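Local coordinates for nickel ABC transporter (Nickel-binding protein) (Bacillus halodurans, PDB 3T66) that probably serves as the extracellular solute-binding component of an ABC transporter, capturing nickel or peptide-like solutes for uptake, at residues Phe130-Ser135 with Asp432-Leu437; Asn386-Arg391 with Gly395-Ala400. One frame throughout, in Å; residues are numbered along the deposited sequence.

How the contacts relate
Following the chain from its N terminus, the loop after strand 121-126 comes first and supplies P131 and E132. Contact 1 pairs them with R434, closing a loop of almost three hundred residues. Within this span the chain leaves strand 381-387 and turns into helix 395-402, and contact 2 closes that short turn across only three intervening residues. Contact 2 is therefore enclosed by contact 1, and the two do not cross. Their centres lie about 12 Å apart, and they touch directly: S135 O meets R391 CG, and R434 NH2 packs on G395 CA. Contact 1 thus joins the early loop to helix 431-447, and contact 2 joins the end of strand 381-387 to helix 395-402.

Contact 1: Phe130-Ser135 with Asp432-Leu437; sequences FPEFIS and DVRAKL
P131 and E132 meet the guanidinium of R434, which reaches over from the helix. The pyrrolidine touches with its CB, 3.9 Å from R434 NH1, an oblique approach to the flat group. E132 comes over one face of it with its CB, while its carboxylate OE1 stands 4.0 Å from R434 NH2. That is a long salt bridge: OE1 stands off the guanidinium plane, where none of the R434 N-H groups is aimed, so the pairing is purely electrostatic; carboxylate and guanidinium are turned 53° to each other. The directed bonds of R434 go elsewhere, with NH1 donating to T428 O and NE pairing with D393 in a second salt bridge, which is likely to fix how the guanidinium is turned. In this solute-binding protein of family 5, the contact joins the loop that follows strand 121-126 to helix 431-447, far apart in sequence. The loop side is shaped by a type I beta turn from F130 to F133, closed by F133 N to F130 O at 2.9 Å, which places P131 and E132 at its two central positions. Just beyond, S135 OG donates to E132 O over 3.3 Å, and F133 and I134 pack against W71 of strand 70-75. On the helix side, the L437 side chain rests on L425 of helix 416-426.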
ATOM      1  N   PHE A 130      -5.721  11.959 -18.105  1.00 51.49           N
ATOM      2  CA  PHE A 130      -5.507  11.084 -16.974  1.00 50.81           C
ATOM      3  C   PHE A 130      -4.054  11.264 -16.510  1.00 50.82           C
ATOM      4  O   PHE A 130      -3.151  10.532 -16.921  1.00 51.05           O
ATOM      5  CB  PHE A 130      -5.761   9.648 -17.439  1.00 50.42           C
ATOM      6  CG  PHE A 130      -5.875   8.645 -16.323  1.00 49.33           C
ATOM      7  CD1 PHE A 130      -6.088   7.301 -16.615  1.00 48.49           C
ATOM      8  CD2 PHE A 130      -5.745   9.018 -14.994  1.00 49.00           C
ATOM      9  CE1 PHE A 130      -6.218   6.354 -15.602  1.00 47.39           C
ATOM     10  CE2 PHE A 130      -5.867   8.061 -13.970  1.00 47.55           C
ATOM     11  CZ  PHE A 130      -6.103   6.736 -14.277  1.00 46.62           C
ATOM     12  N   PRO A 131      -3.812  12.274 -15.686  1.00 50.43           N
ATOM     13  CA  PRO A 131      -2.460  12.594 -15.294  1.00 49.77           C
ATOM     14  C   PRO A 131      -1.850  11.446 -14.584  1.00 49.91           C
ATOM     15  O   PRO A 131      -0.643  11.254 -14.659  1.00 50.41           O
ATOM     16  CB  PRO A 131      -2.636  13.711 -14.299  1.00 49.28           C
ATOM     17  CG  PRO A 131      -3.842  14.391 -14.741  1.00 51.14           C
ATOM     18  CD  PRO A 131      -4.766  13.312 -15.267  1.00 51.19           C
ATOM     19  N   GLU A 132      -2.656  10.655 -13.895  1.00 49.70           N
ATOM     20  CA  GLU A 132      -2.042   9.610 -13.121  1.00 49.24           C
ATOM     21  C   GLU A 132      -2.062   8.307 -13.863  1.00 48.26           C
ATOM     22  O   GLU A 132      -1.904   7.255 -13.261  1.00 48.06           O
ATOM     23  CB  GLU A 132      -2.622   9.524 -11.713  1.00 49.77           C
ATOM     24  CG  GLU A 132      -4.114   9.758 -11.562  1.00 54.74           C
ATOM     25  CD  GLU A 132      -4.567  11.247 -11.513  1.00 58.66           C
ATOM     26  OE1 GLU A 132      -4.904  11.756 -10.397  1.00 60.62           O
ATOM     27  OE2 GLU A 132      -4.628  11.876 -12.593  1.00 58.97           O
ATOM     28  N   PHE A 133      -2.204   8.382 -15.192  1.00 47.56           N
ATOM     29  CA  PHE A 133      -2.296   7.178 -16.035  1.00 46.31           C
ATOM     30  C   PHE A 133      -1.104   6.203 -15.851  1.00 46.93           C
ATOM     31  O   PHE A 133      -1.335   5.039 -15.602  1.00 47.27           O
ATOM     32  CB  PHE A 133      -2.575   7.515 -17.533  1.00 45.97           C
ATOM     33  CG  PHE A 133      -2.377   6.342 -18.478  1.00 42.21           C
ATOM     34  CD1 PHE A 133      -3.304   5.325 -18.549  1.00 41.01           C
ATOM     35  CD2 PHE A 133      -1.246   6.238 -19.246  1.00 40.21           C
ATOM     36  CE1 PHE A 133      -3.105   4.196 -19.375  1.00 41.59           C
ATOM     37  CE2 PHE A 133      -1.042   5.105 -20.085  1.00 41.32           C
ATOM     38  CZ  PHE A 133      -1.969   4.094 -20.146  1.00 39.13           C
ATOM     39  N   ILE A 134       0.151   6.660 -15.955  1.00 47.35           N
ATOM     40  CA  ILE A 134       1.301   5.743 -15.894  1.00 47.74           C
ATOM     41  C   ILE A 134       1.316   4.920 -14.639  1.00 48.47           C
ATOM     42  O   ILE A 134       1.484   3.705 -14.703  1.00 49.24           O
ATOM     43  CB  ILE A 134       2.669   6.442 -16.096  1.00 48.04           C
ATOM     44  CG1 ILE A 134       2.813   6.894 -17.550  1.00 47.37           C
ATOM     45  CG2 ILE A 134       3.833   5.483 -15.838  1.00 48.10           C
ATOM     46  CD1 ILE A 134       2.344   5.886 -18.585  1.00 44.55           C
ATOM     47  N   SER A 135       1.088   5.558 -13.494  1.00 48.82           N
ATOM     48  CA  SER A 135       1.172   4.838 -12.238  1.00 48.74           C
ATOM     49  C   SER A 135       0.224   3.625 -12.178  1.00 48.55           C
ATOM     50  O   SER A 135       0.454   2.684 -11.377  1.00 48.58           O
ATOM     51  CB  SER A 135       1.015   5.785 -11.048  1.00 48.77           C
ATOM     52  OG  SER A 135      -0.343   5.955 -10.686  1.00 51.96           O
ATOM     53  N   ASP A 432       7.847  15.192 -11.505  1.00 59.38           N
ATOM     54  CA  ASP A 432       8.548  15.937 -10.461  1.00 59.29           C
ATOM     55  C   ASP A 432       7.696  17.013  -9.796  1.00 58.66           C
ATOM     56  O   ASP A 432       7.889  17.313  -8.594  1.00 59.62           O
ATOM     57  CB  ASP A 432       9.888  16.497 -10.956  1.00 59.77           C
ATOM     58  CG  ASP A 432      10.857  15.397 -11.402  1.00 61.66           C
ATOM     59  OD1 ASP A 432      10.570  14.208 -11.166  1.00 64.45           O
ATOM     60  OD2 ASP A 432      11.914  15.703 -11.997  1.00 65.13           O
ATOM     61  N   VAL A 433       6.751  17.587 -10.542  1.00 56.81           N
ATOM     62  CA  VAL A 433       5.867  18.619  -9.954  1.00 54.63           C
ATOM     63  C   VAL A 433       4.704  17.989  -9.208  1.00 53.32           C
ATOM     64  O   VAL A 433       4.246  18.523  -8.206  1.00 52.93           O
ATOM     65  CB  VAL A 433       5.338  19.596 -11.000  1.00 54.49           C
ATOM     66  CG1 VAL A 433       4.648  20.744 -10.339  1.00 53.07           C
ATOM     67  CG2 VAL A 433       6.487  20.099 -11.838  1.00 54.95           C
ATOM     68  N   ARG A 434       4.240  16.841  -9.687  1.00 51.91           N
ATOM     69  CA  ARG A 434       3.273  16.069  -8.916  1.00 51.28           C
ATOM     70  C   ARG A 434       3.864  15.808  -7.524  1.00 51.25           C
ATOM     71  O   ARG A 434       3.203  15.976  -6.490  1.00 51.62           O
ATOM     72  CB  ARG A 434       2.928  14.760  -9.604  1.00 50.48           C
ATOM     73  CG  ARG A 434       2.127  14.913 -10.877  1.00 50.16           C
ATOM     74  CD  ARG A 434       1.649  13.549 -11.374  1.00 51.15           C
ATOM     75  NE  ARG A 434       0.774  12.903 -10.390  1.00 49.05           N
ATOM     76  CZ  ARG A 434      -0.463  13.324 -10.154  1.00 47.96           C
ATOM     77  NH1 ARG A 434      -0.948  14.371 -10.815  1.00 46.44           N
ATOM     78  NH2 ARG A 434      -1.204  12.720  -9.256  1.00 46.92           N
ATOM     79  N   ALA A 435       5.125  15.423  -7.513  1.00 50.59           N
ATOM     80  CA  ALA A 435       5.868  15.333  -6.300  1.00 50.47           C
ATOM     81  C   ALA A 435       5.843  16.631  -5.484  1.00 50.57           C
ATOM     82  O   ALA A 435       5.623  16.559  -4.278  1.00 50.74           O
ATOM     83  CB  ALA A 435       7.283  14.947  -6.613  1.00 50.57           C
ATOM     84  N   LYS A 436       6.099  17.796  -6.098  1.00 50.01           N
ATOM     85  CA  LYS A 436       6.224  19.033  -5.283  1.00 49.65           C
ATOM     86  C   LYS A 436       4.880  19.349  -4.626  1.00 49.17           C
ATOM     87  O   LYS A 436       4.807  19.753  -3.445  1.00 49.11           O
ATOM     88  CB  LYS A 436       6.782  20.257  -6.064  1.00 49.30           C
ATOM     89  N   LEU A 437       3.813  19.146  -5.388  1.00 48.49           N
ATOM     90  CA  LEU A 437       2.478  19.491  -4.915  1.00 47.59           C
ATOM     91  C   LEU A 437       2.008  18.580  -3.767  1.00 47.53           C
ATOM     92  O   LEU A 437       1.427  19.047  -2.795  1.00 47.68           O
ATOM     93  CB  LEU A 437       1.522  19.488  -6.085  1.00 46.46           C
ATOM     94  CG  LEU A 437       1.872  20.642  -7.015  1.00 45.19           C
ATOM     95  CD1 LEU A 437       1.495  20.337  -8.426  1.00 44.94           C
ATOM     96  CD2 LEU A 437       1.114  21.836  -6.594  1.00 44.44           C
TER

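Contact 2: Asn386-Arg391 with Gly395-Ala400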
ATOM      1  N   ASN A 386      -5.943   3.563   5.725  1.00 54.95           N
ATOM      2  CA  ASN A 386      -5.898   3.666   4.253  1.00 54.84           C
ATOM      3  C   ASN A 386      -4.561   3.240   3.712  1.00 54.46           C
ATOM      4  O   ASN A 386      -3.539   3.346   4.408  1.00 54.84           O
ATOM      5  CB  ASN A 386      -6.034   5.107   3.791  1.00 55.35           C
ATOM      6  CG  ASN A 386      -6.941   5.944   4.672  1.00 56.93           C
ATOM      7  OD1 ASN A 386      -8.164   5.941   4.477  1.00 56.47           O
ATOM      8  ND2 ASN A 386      -6.340   6.715   5.617  1.00 55.92           N
ATOM      9  N   VAL A 387      -4.540   2.791   2.458  1.00 53.67           N
ATOM     10  CA  VAL A 387      -3.266   2.763   1.709  1.00 52.51           C
ATOM     11  C   VAL A 387      -3.227   4.082   0.970  1.00 51.67           C
ATOM     12  O   VAL A 387      -4.120   4.358   0.177  1.00 50.97           O
ATOM     13  CB  VAL A 387      -3.186   1.681   0.664  1.00 52.10           C
ATOM     14  CG1 VAL A 387      -1.760   1.448   0.354  1.00 53.16           C
ATOM     15  CG2 VAL A 387      -3.803   0.423   1.152  1.00 51.41           C
ATOM     16  N   THR A 388      -2.205   4.897   1.240  1.00 51.16           N
ATOM     17  CA  THR A 388      -2.234   6.312   0.851  1.00 49.58           C
ATOM     18  C   THR A 388      -1.488   6.575  -0.472  1.00 50.59           C
ATOM     19  O   THR A 388      -1.712   7.605  -1.141  1.00 50.59           O
ATOM     20  CB  THR A 388      -1.662   7.194   1.960  1.00 48.18           C
ATOM     21  OG1 THR A 388      -0.282   6.921   2.080  1.00 44.91           O
ATOM     22  CG2 THR A 388      -2.273   6.867   3.249  1.00 48.26           C
ATOM     23  N   SER A 389      -0.611   5.641  -0.840  1.00 50.99           N
ATOM     24  CA  SER A 389       0.241   5.813  -1.998  1.00 51.86           C
ATOM     25  C   SER A 389       0.468   4.446  -2.646  1.00 53.11           C
ATOM     26  O   SER A 389       1.579   3.877  -2.612  1.00 53.54           O
ATOM     27  CB  SER A 389       1.537   6.447  -1.569  1.00 51.06           C
ATOM     28  OG  SER A 389       2.087   5.702  -0.509  1.00 51.39           O
ATOM     29  N   PRO A 390      -0.588   3.923  -3.280  1.00 53.99           N
ATOM     30  CA  PRO A 390      -0.683   2.493  -3.592  1.00 53.97           C
ATOM     31  C   PRO A 390       0.418   2.060  -4.560  1.00 53.65           C
ATOM     32  O   PRO A 390       0.970   0.933  -4.421  1.00 53.86           O
ATOM     33  CB  PRO A 390      -2.061   2.358  -4.264  1.00 53.68           C
ATOM     34  CG  PRO A 390      -2.686   3.764  -4.241  1.00 54.87           C
ATOM     35  CD  PRO A 390      -1.532   4.713  -4.085  1.00 54.53           C
ATOM     36  N   ARG A 391       0.731   2.911  -5.541  1.00 52.21           N
ATOM     37  CA  ARG A 391       1.894   2.594  -6.337  1.00 51.17           C
ATOM     38  C   ARG A 391       2.704   3.786  -6.630  1.00 51.21           C
ATOM     39  O   ARG A 391       2.965   4.120  -7.783  1.00 52.20           O
ATOM     40  CB  ARG A 391       1.585   1.732  -7.549  1.00 50.71           C
ATOM     41  CG  ARG A 391       0.458   2.155  -8.341  1.00 50.21           C
ATOM     42  CD  ARG A 391      -0.517   1.042  -8.545  1.00 48.06           C
ATOM     43  NE  ARG A 391      -1.716   1.740  -8.967  1.00 50.94           N
ATOM     44  CZ  ARG A 391      -2.940   1.546  -8.502  1.00 49.77           C
ATOM     45  NH1 ARG A 391      -3.915   2.306  -8.980  1.00 51.33           N
ATOM     46  NH2 ARG A 391      -3.202   0.589  -7.623  1.00 46.29           N
ATOM     47  N   GLY A 395      -2.187  10.980  -5.569  1.00 46.01           N
ATOM     48  CA  GLY A 395      -3.308  11.760  -6.143  1.00 46.31           C
ATOM     49  C   GLY A 395      -4.728  11.259  -5.885  1.00 46.83           C
ATOM     50  O   GLY A 395      -5.619  12.055  -5.597  1.00 46.40           O
ATOM     51  N   TYR A 396      -4.940   9.941  -5.994  1.00 47.78           N
ATOM     52  CA  TYR A 396      -6.224   9.363  -5.678  1.00 48.32           C
ATOM     53  C   TYR A 396      -6.513   9.560  -4.210  1.00 48.47           C
ATOM     54  O   TYR A 396      -7.591  10.013  -3.853  1.00 49.55           O
ATOM     55  CB  TYR A 396      -6.371   7.883  -6.051  1.00 48.39           C
ATOM     56  CG  TYR A 396      -7.726   7.357  -5.579  1.00 52.16           C
ATOM     57  CD1 TYR A 396      -8.882   7.442  -6.400  1.00 53.58           C
ATOM     58  CD2 TYR A 396      -7.875   6.852  -4.261  1.00 56.89           C
ATOM     59  CE1 TYR A 396     -10.122   7.004  -5.942  1.00 54.80           C
ATOM     60  CE2 TYR A 396      -9.105   6.420  -3.784  1.00 57.95           C
ATOM     61  CZ  TYR A 396     -10.217   6.492  -4.624  1.00 59.08           C
ATOM     62  OH  TYR A 396     -11.409   6.052  -4.097  1.00 62.26           O
ATOM     63  N   TYR A 397      -5.577   9.225  -3.343  1.00 48.33           N
ATOM     64  CA  TYR A 397      -5.883   9.312  -1.915  1.00 48.22           C
ATOM     65  C   TYR A 397      -6.315  10.718  -1.512  1.00 48.64           C
ATOM     66  O   TYR A 397      -7.314  10.928  -0.790  1.00 48.96           O
ATOM     67  CB  TYR A 397      -4.656   8.937  -1.118  1.00 47.30           C
ATOM     68  CG  TYR A 397      -4.718   9.380   0.290  1.00 46.25           C
ATOM     69  CD1 TYR A 397      -5.598   8.776   1.184  1.00 44.75           C
ATOM     70  CD2 TYR A 397      -3.883  10.408   0.752  1.00 47.58           C
ATOM     71  CE1 TYR A 397      -5.646   9.150   2.532  1.00 45.89           C
ATOM     72  CE2 TYR A 397      -3.922  10.829   2.104  1.00 48.28           C
ATOM     73  CZ  TYR A 397      -4.805  10.179   3.006  1.00 48.43           C
ATOM     74  OH  TYR A 397      -4.857  10.555   4.348  1.00 45.35           O
ATOM     75  N   LEU A 398      -5.530  11.680  -1.973  1.00 48.54           N
ATOM     76  CA  LEU A 398      -5.658  13.011  -1.469  1.00 48.99           C
ATOM     77  C   LEU A 398      -6.947  13.519  -1.970  1.00 50.25           C
ATOM     78  O   LEU A 398      -7.773  13.989  -1.200  1.00 51.23           O
ATOM     79  CB  LEU A 398      -4.545  13.899  -1.966  1.00 48.10           C
ATOM     80  CG  LEU A 398      -3.246  13.715  -1.222  1.00 46.13           C
ATOM     81  CD1 LEU A 398      -2.158  14.434  -1.976  1.00 46.68           C
ATOM     82  CD2 LEU A 398      -3.360  14.210   0.177  1.00 44.24           C
ATOM     83  N   ASN A 399      -7.143  13.414  -3.268  1.00 51.30           N
ATOM     84  CA  ASN A 399      -8.386  13.858  -3.801  1.00 52.73           C
ATOM     85  C   ASN A 399      -9.572  13.193  -3.082  1.00 53.24           C
ATOM     86  O   ASN A 399     -10.514  13.880  -2.636  1.00 53.72           O
ATOM     87  CB  ASN A 399      -8.452  13.624  -5.290  1.00 53.24           C
ATOM     88  CG  ASN A 399      -9.513  14.461  -5.929  1.00 55.56           C
ATOM     89  OD1 ASN A 399      -9.275  15.620  -6.307  1.00 59.56           O
ATOM     90  ND2 ASN A 399     -10.711  13.902  -6.030  1.00 53.65           N
ATOM     91  N   ALA A 400      -9.503  11.876  -2.920  1.00 53.14           N
ATOM     92  CA  ALA A 400     -10.601  11.153  -2.333  1.00 53.30           C
ATOM     93  C   ALA A 400     -10.890  11.625  -0.911  1.00 53.68           C
ATOM     94  O   ALA A 400     -12.054  11.715  -0.496  1.00 54.38           O
ATOM     95  CB  ALA A 400     -10.336   9.689  -2.358  1.00 53.38           C
TER
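Y397 lays one face of its ring against T388, and these two residues bury more surface in the contact than any others. T388 CB sits over the ring centre, 4.0 Å from the centroid and 9° off the normal, a CH-pi contact, and CG2 continues along the same face toward CE1 and CZ. T388 and Y397 extend in the same direction, flank to flank. Y397 holds CG anti to its own backbone N (chi1 162°), which swings the ring off the helix along T388, and its CB lies beside T388 O. The N386 side chain, still on the strand, runs at about a right angle to that of Y397 and comes obliquely to CE1, the amide and ring planes 54° apart. Within the family 5 solute-binding fold this is the connection from strand 381-387 to helix 395-402, which begins at G395 after three intervening residues, with D393 OD2 accepting a bond from G395 N. A leucine here has neither ring face nor hydroxyl, and would probably leave T388 without its CH-pi partner and the Y402 hydroxyl without this mate. T388 OG1 is hydrogen-bonded to P286 O, and the neighbouring L398 packs on T438 and I445 of helix 431-447.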